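PDB 1JMX: amine Dehydrogenase from Pseudomonas putida, which probably oxidises primary amines and passes the electrons on through its heme c groups. Local coordinates for residues A[288-293]-A[303-308]; A[344-349]-A[356-361]. All coordinates share one frame; numbering follows the deposited sequence.

Interaction 1. Residues A[288-293]-A[303-308]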
loop_
_atom_site.group_PDB
_atom_site.type_symbol
_atom_site.label_atom_id
_atom_site.label_comp_id
_atom_site.label_asym_id
_atom_site.label_seq_id
_atom_site.Cartn_x
_atom_site.Cartn_y
_atom_site.Cartn_z
ATOM N N ALA A 288 22.906 -13.358 -26.857
ATOM C CA ALA A 288 22.366 -14.545 -26.210
ATOM C C ALA A 288 22.269 -15.790 -27.100
ATOM O O ALA A 288 22.443 -15.719 -28.317
ATOM C CB ALA A 288 20.990 -14.215 -25.635
ATOM N N VAL A 289 22.036 -16.933 -26.455
ATOM C CA VAL A 289 21.857 -18.219 -27.115
ATOM C C VAL A 289 20.405 -18.521 -26.765
ATOM O O VAL A 289 20.008 -18.373 -25.610
ATOM C CB VAL A 289 22.746 -19.329 -26.483
ATOM C CG1 VAL A 289 22.775 -20.558 -27.372
ATOM C CG2 VAL A 289 24.145 -18.826 -26.235
ATOM N N GLN A 290 19.601 -18.908 -27.748
ATOM C CA GLN A 290 18.195 -19.206 -27.494
ATOM C C GLN A 290 17.791 -20.515 -28.172
ATOM O O GLN A 290 17.638 -20.560 -29.384
ATOM C CB GLN A 290 17.305 -18.064 -28.012
ATOM C CG GLN A 290 17.699 -16.667 -27.519
ATOM C CD GLN A 290 16.722 -15.586 -27.954
ATOM O OE1 GLN A 290 15.966 -15.764 -28.900
ATOM N NE2 GLN A 290 16.728 -14.464 -27.248
ATOM N N PRO A 291 17.579 -21.591 -27.393
ATOM C CA PRO A 291 17.677 -21.725 -25.934
ATOM C C PRO A 291 19.114 -21.713 -25.458
ATOM O O PRO A 291 20.041 -21.856 -26.255
ATOM C CB PRO A 291 17.064 -23.101 -25.670
ATOM C CG PRO A 291 16.197 -23.350 -26.874
ATOM C CD PRO A 291 17.050 -22.833 -27.983
ATOM N N ALA A 292 19.283 -21.587 -24.144
ATOM C CA ALA A 292 20.601 -21.569 -23.529
ATOM C C ALA A 292 20.934 -22.914 -22.879
ATOM O O ALA A 292 21.765 -22.991 -21.977
ATOM C CB ALA A 292 20.685 -20.448 -22.507
ATOM N N PHE A 293 20.269 -23.969 -23.338
ATOM C CA PHE A 293 20.503 -25.312 -22.822
ATOM C C PHE A 293 20.294 -26.357 -23.917
ATOM O O PHE A 293 19.508 -26.148 -24.849
ATOM C CB PHE A 293 19.584 -25.612 -21.627
ATOM C CG PHE A 293 18.116 -25.470 -21.932
ATOM C CD1 PHE A 293 17.396 -26.525 -22.485
ATOM C CD2 PHE A 293 17.448 -24.277 -21.658
ATOM C CE1 PHE A 293 16.032 -26.394 -22.764
ATOM C CE2 PHE A 293 16.090 -24.140 -21.933
ATOM C CZ PHE A 293 15.384 -25.201 -22.486
ATOM N N THR A 303 19.403 -20.671 -31.779
ATOM C CA THR A 303 19.635 -19.440 -32.505
ATOM C C THR A 303 20.465 -18.477 -31.659
ATOM O O THR A 303 20.262 -18.352 -30.458
ATOM C CB THR A 303 18.315 -18.801 -32.999
ATOM O OG1 THR A 303 18.325 -17.393 -32.735
ATOM C CG2 THR A 303 17.105 -19.454 -32.359
ATOM N N LEU A 304 21.486 -17.900 -32.282
ATOM C CA LEU A 304 22.379 -16.954 -31.628
ATOM C C LEU A 304 21.956 -15.540 -31.989
ATOM O O LEU A 304 21.655 -15.244 -33.146
ATOM C CB LEU A 304 23.833 -17.199 -32.053
ATOM C CG LEU A 304 24.529 -18.485 -31.583
ATOM C CD1 LEU A 304 24.476 -18.573 -30.059
ATOM C CD2 LEU A 304 23.884 -19.713 -32.211
ATOM N N VAL A 305 21.896 -14.677 -30.983
ATOM C CA VAL A 305 21.493 -13.289 -31.181
ATOM C C VAL A 305 22.703 -12.420 -30.896
ATOM O O VAL A 305 23.494 -12.727 -29.998
ATOM C CB VAL A 305 20.339 -12.898 -30.215
ATOM C CG1 VAL A 305 19.724 -11.570 -30.628
ATOM C CG2 VAL A 305 19.285 -13.992 -30.181
ATOM N N GLY A 306 22.876 -11.361 -31.682
ATOM C CA GLY A 306 24.011 -10.489 -31.458
ATOM C C GLY A 306 24.208 -9.419 -32.500
ATOM O O GLY A 306 23.344 -9.179 -33.343
ATOM N N SER A 307 25.355 -8.758 -32.417
ATOM C CA SER A 307 25.705 -7.701 -33.347
ATOM C C SER A 307 27.080 -7.968 -33.955
ATOM O O SER A 307 28.038 -8.267 -33.240
ATOM C CB SER A 307 25.694 -6.349 -32.625
ATOM O OG SER A 307 26.037 -5.291 -33.505
ATOM N N GLY A 308 27.163 -7.866 -35.281
ATOM C CA GLY A 308 28.419 -8.093 -35.976
ATOM C C GLY A 308 28.880 -9.538 -35.912
ATOM O O GLY A 308 30.065 -9.811 -35.684
#
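Val289 and Leu304 run alongside each other on one face of an antiparallel beta hairpin. Leu304 CG stands anti to its carbonyl carbon (chi1 -69°), and from there CD1 reaches back to the valine, 3.7 Å from Val289 CG1 and 3.8 Å from Val289 CG2, so one methyl sits against both branches. The other face carries Ala288, Gln290, Thr303 and Val305. There the extended Gln290 chain slants across Val305, whose CG2 lies 3.8 Å from Gln290 CD and close to both ends of the amide. Gln290 OE1 takes a hydrogen bond from Arg197 and Gln290 NE2 gives one to Val196 O, both on strand 194-204, which fixes the amide's rotation. Thr303 has an unstaggered first torsion (chi1 135°) that brings its CG2 to 3.2 Å from Gln290 O. Four backbone hydrogen bonds link the strands, from Gln290 N to Thr303 O at 2.8 Å to Ala288 N to Val305 O at 3.3 Å. A cis peptide bond joins Gln290 to Pro291, beyond the last of these pairs. Chemically the hairpin is two-sided: an apolar pair on one face, and on the other a buried amide whose polar atoms are satisfied by the neighbouring barrel.

Interaction 2. Residues A[344-349]-A[356-361]; sequences PGQREV and GVNLAV
Arg347 and Leu359 face each other as a hydrogen-bonded pair in an antiparallel beta hairpin, formed by strands 345-351 and 354-362 of the E-set (immunoglobulin-like) domain III. The tight part lies on the face of Arg347, Leu359 and Val361, where Val349 CG2, anti to its carbonyl carbon, meets Leu359 CB at 3.6 Å. Arg347 is bent at chi2 (-68°), which carries its chain obliquely over Val361: Arg347 CG approaches Val361 CG2 at 3.7 Å, and one guanidinium face lies over Gly345 O, offset toward the rim. Val319 of strand 319-327 touches both Arg347 and Val361. An alanine in place of Arg347 would remove the chain beyond CB and would probably leave a gap beside Val361 CG2, where Arg347 CG now lies.

The opposite face is looser, with Gln346, Glu348 and Asn358 at the solvent side. The Gln346 side chain, bent at chi2, crosses that of Asn358 at about a right angle and lays NE2 3.8 Å from Ala360 CB. Leu407 of strand 406-420 touches Gln346 and Ala360, so this end is partly covered. Near the turn, Glu348 OE2 accepts a weak hydrogen bond from Gly356 N (3.3 Å), with an N-H...O angle of 132°. Paired backbone bonds join Gly345 with Val361 and Arg347 with Leu359, with Leu359 N donating to Arg347 O at 2.9 Å; toward the turn one bond remains, Val349 N to Val357 O at 3.0 Å. By contrast, the backbone Val349 O is buried by the contact and has no polar partner in the model.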
loop_
_atom_site.group_PDB
_atom_site.type_symbol
_atom_site.label_atom_id
_atom_site.label_comp_id
_atom_site.label_asym_id
_atom_site.label_seq_id
_atom_site.Cartn_x
_atom_site.Cartn_y
_atom_site.Cartn_z
ATOM N N PRO A 344 28.092 -33.032 -18.882
ATOM C CA PRO A 344 27.244 -31.928 -18.422
ATOM C C PRO A 344 28.077 -30.727 -17.951
ATOM O O PRO A 344 29.084 -30.893 -17.272
ATOM C CB PRO A 344 26.463 -32.567 -17.274
ATOM C CG PRO A 344 27.439 -33.555 -16.712
ATOM C CD PRO A 344 27.995 -34.185 -17.970
ATOM N N GLY A 345 27.678 -29.526 -18.357
ATOM C CA GLY A 345 28.394 -28.328 -17.956
ATOM C C GLY A 345 28.160 -27.195 -18.933
ATOM O O GLY A 345 27.562 -27.394 -19.993
ATOM N N GLN A 346 28.640 -26.006 -18.585
ATOM C CA GLN A 346 28.468 -24.845 -19.448
ATOM C C GLN A 346 29.505 -24.846 -20.584
ATOM O O GLN A 346 30.638 -25.296 -20.419
ATOM C CB GLN A 346 28.546 -23.536 -18.635
ATOM C CG GLN A 346 27.474 -23.354 -17.535
ATOM C CD GLN A 346 26.161 -22.700 -18.017
ATOM O OE1 GLN A 346 26.086 -22.131 -19.115
ATOM N NE2 GLN A 346 25.124 -22.773 -17.178
ATOM N N ARG A 347 29.102 -24.336 -21.739
ATOM C CA ARG A 347 29.979 -24.269 -22.908
ATOM C C ARG A 347 30.147 -22.826 -23.349
ATOM O O ARG A 347 29.169 -22.079 -23.437
ATOM C CB ARG A 347 29.382 -25.072 -24.062
ATOM C CG ARG A 347 29.278 -26.553 -23.769
ATOM C CD ARG A 347 30.664 -27.177 -23.684
ATOM N NE ARG A 347 30.690 -28.363 -22.837
ATOM C CZ ARG A 347 29.963 -29.459 -23.029
ATOM N NH1 ARG A 347 29.131 -29.559 -24.056
ATOM N NH2 ARG A 347 30.052 -30.454 -22.166
ATOM N N GLU A 348 31.384 -22.413 -23.586
ATOM C CA GLU A 348 31.592 -21.057 -24.039
ATOM C C GLU A 348 31.278 -21.045 -25.514
ATOM O O GLU A 348 32.010 -21.621 -26.311
ATOM C CB GLU A 348 33.020 -20.589 -23.790
ATOM C CG GLU A 348 33.103 -19.306 -22.947
ATOM C CD GLU A 348 32.415 -18.085 -23.594
ATOM O OE1 GLU A 348 31.233 -18.181 -24.032
ATOM O OE2 GLU A 348 33.059 -17.006 -23.644
ATOM N N VAL A 349 30.132 -20.464 -25.857
ATOM C CA VAL A 349 29.692 -20.368 -27.249
ATOM C C VAL A 349 30.497 -19.297 -27.982
ATOM O O VAL A 349 30.966 -18.336 -27.371
ATOM C CB VAL A 349 28.179 -20.038 -27.328
ATOM C CG1 VAL A 349 27.724 -19.915 -28.765
ATOM C CG2 VAL A 349 27.375 -21.124 -26.627
ATOM N N GLY A 356 31.180 -14.902 -25.285
ATOM C CA GLY A 356 30.350 -14.094 -24.409
ATOM C C GLY A 356 29.211 -14.808 -23.711
ATOM O O GLY A 356 28.940 -14.546 -22.540
ATOM N N VAL A 357 28.532 -15.701 -24.424
ATOM C CA VAL A 357 27.406 -16.444 -23.864
ATOM C C VAL A 357 27.715 -17.908 -23.573
ATOM O O VAL A 357 28.605 -18.499 -24.184
ATOM C CB VAL A 357 26.187 -16.372 -24.790
ATOM C CG1 VAL A 357 25.490 -15.037 -24.619
ATOM C CG2 VAL A 357 26.617 -16.564 -26.242
ATOM N N ASN A 358 26.971 -18.498 -22.646
ATOM C CA ASN A 358 27.192 -19.893 -22.310
ATOM C C ASN A 358 26.010 -20.783 -22.666
ATOM O O ASN A 358 24.874 -20.316 -22.768
ATOM C CB ASN A 358 27.560 -20.039 -20.834
ATOM C CG ASN A 358 28.879 -19.358 -20.493
ATOM O OD1 ASN A 358 29.793 -19.291 -21.319
ATOM N ND2 ASN A 358 28.978 -18.843 -19.272
ATOM N N LEU A 359 26.308 -22.058 -22.917
ATOM C CA LEU A 359 25.301 -23.063 -23.270
ATOM C C LEU A 359 25.406 -24.203 -22.263
ATOM O O LEU A 359 26.463 -24.818 -22.119
ATOM C CB LEU A 359 25.563 -23.602 -24.683
ATOM C CG LEU A 359 24.532 -24.520 -25.345
ATOM C CD1 LEU A 359 23.190 -23.838 -25.413
ATOM C CD2 LEU A 359 24.997 -24.868 -26.751
ATOM N N ALA A 360 24.322 -24.462 -21.543
ATOM C CA ALA A 360 24.322 -25.530 -20.553
ATOM C C ALA A 360 23.988 -26.856 -21.201
ATOM O O ALA A 360 22.945 -27.000 -21.832
ATOM C CB ALA A 360 23.321 -25.233 -19.450
ATOM N N VAL A 361 24.923 -27.794 -21.121
ATOM C CA VAL A 361 24.708 -29.129 -21.656
ATOM C C VAL A 361 24.384 -29.910 -20.403
ATOM O O VAL A 361 25.116 -29.821 -19.426
ATOM C CB VAL A 361 25.984 -29.708 -22.293
ATOM C CG1 VAL A 361 25.744 -31.154 -22.733
ATOM C CG2 VAL A 361 26.386 -28.867 -23.469
#

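Interactions 1 and 2 are two hairpins of one mixed sheet in domain III, met in series along the chain, their centres about 11 Å apart. They join where strands 285-295 and 354-362 run parallel as neighbours. Ala292 O and Ala360 N, 3.0 Å apart, form a probable hydrogen bond two residues beyond Gln290, the last paired residue of interaction 1. Apolar contacts continue the seam: Val289 CG2 lies 3.4 Å from Val357 CG2, and Leu359 CD1 comes to 3.5 Å from Ala292 C. Val289 thus belongs to both packing groups. Both contacts lie away from the heme-binding sites, within the beta sheet of domain III.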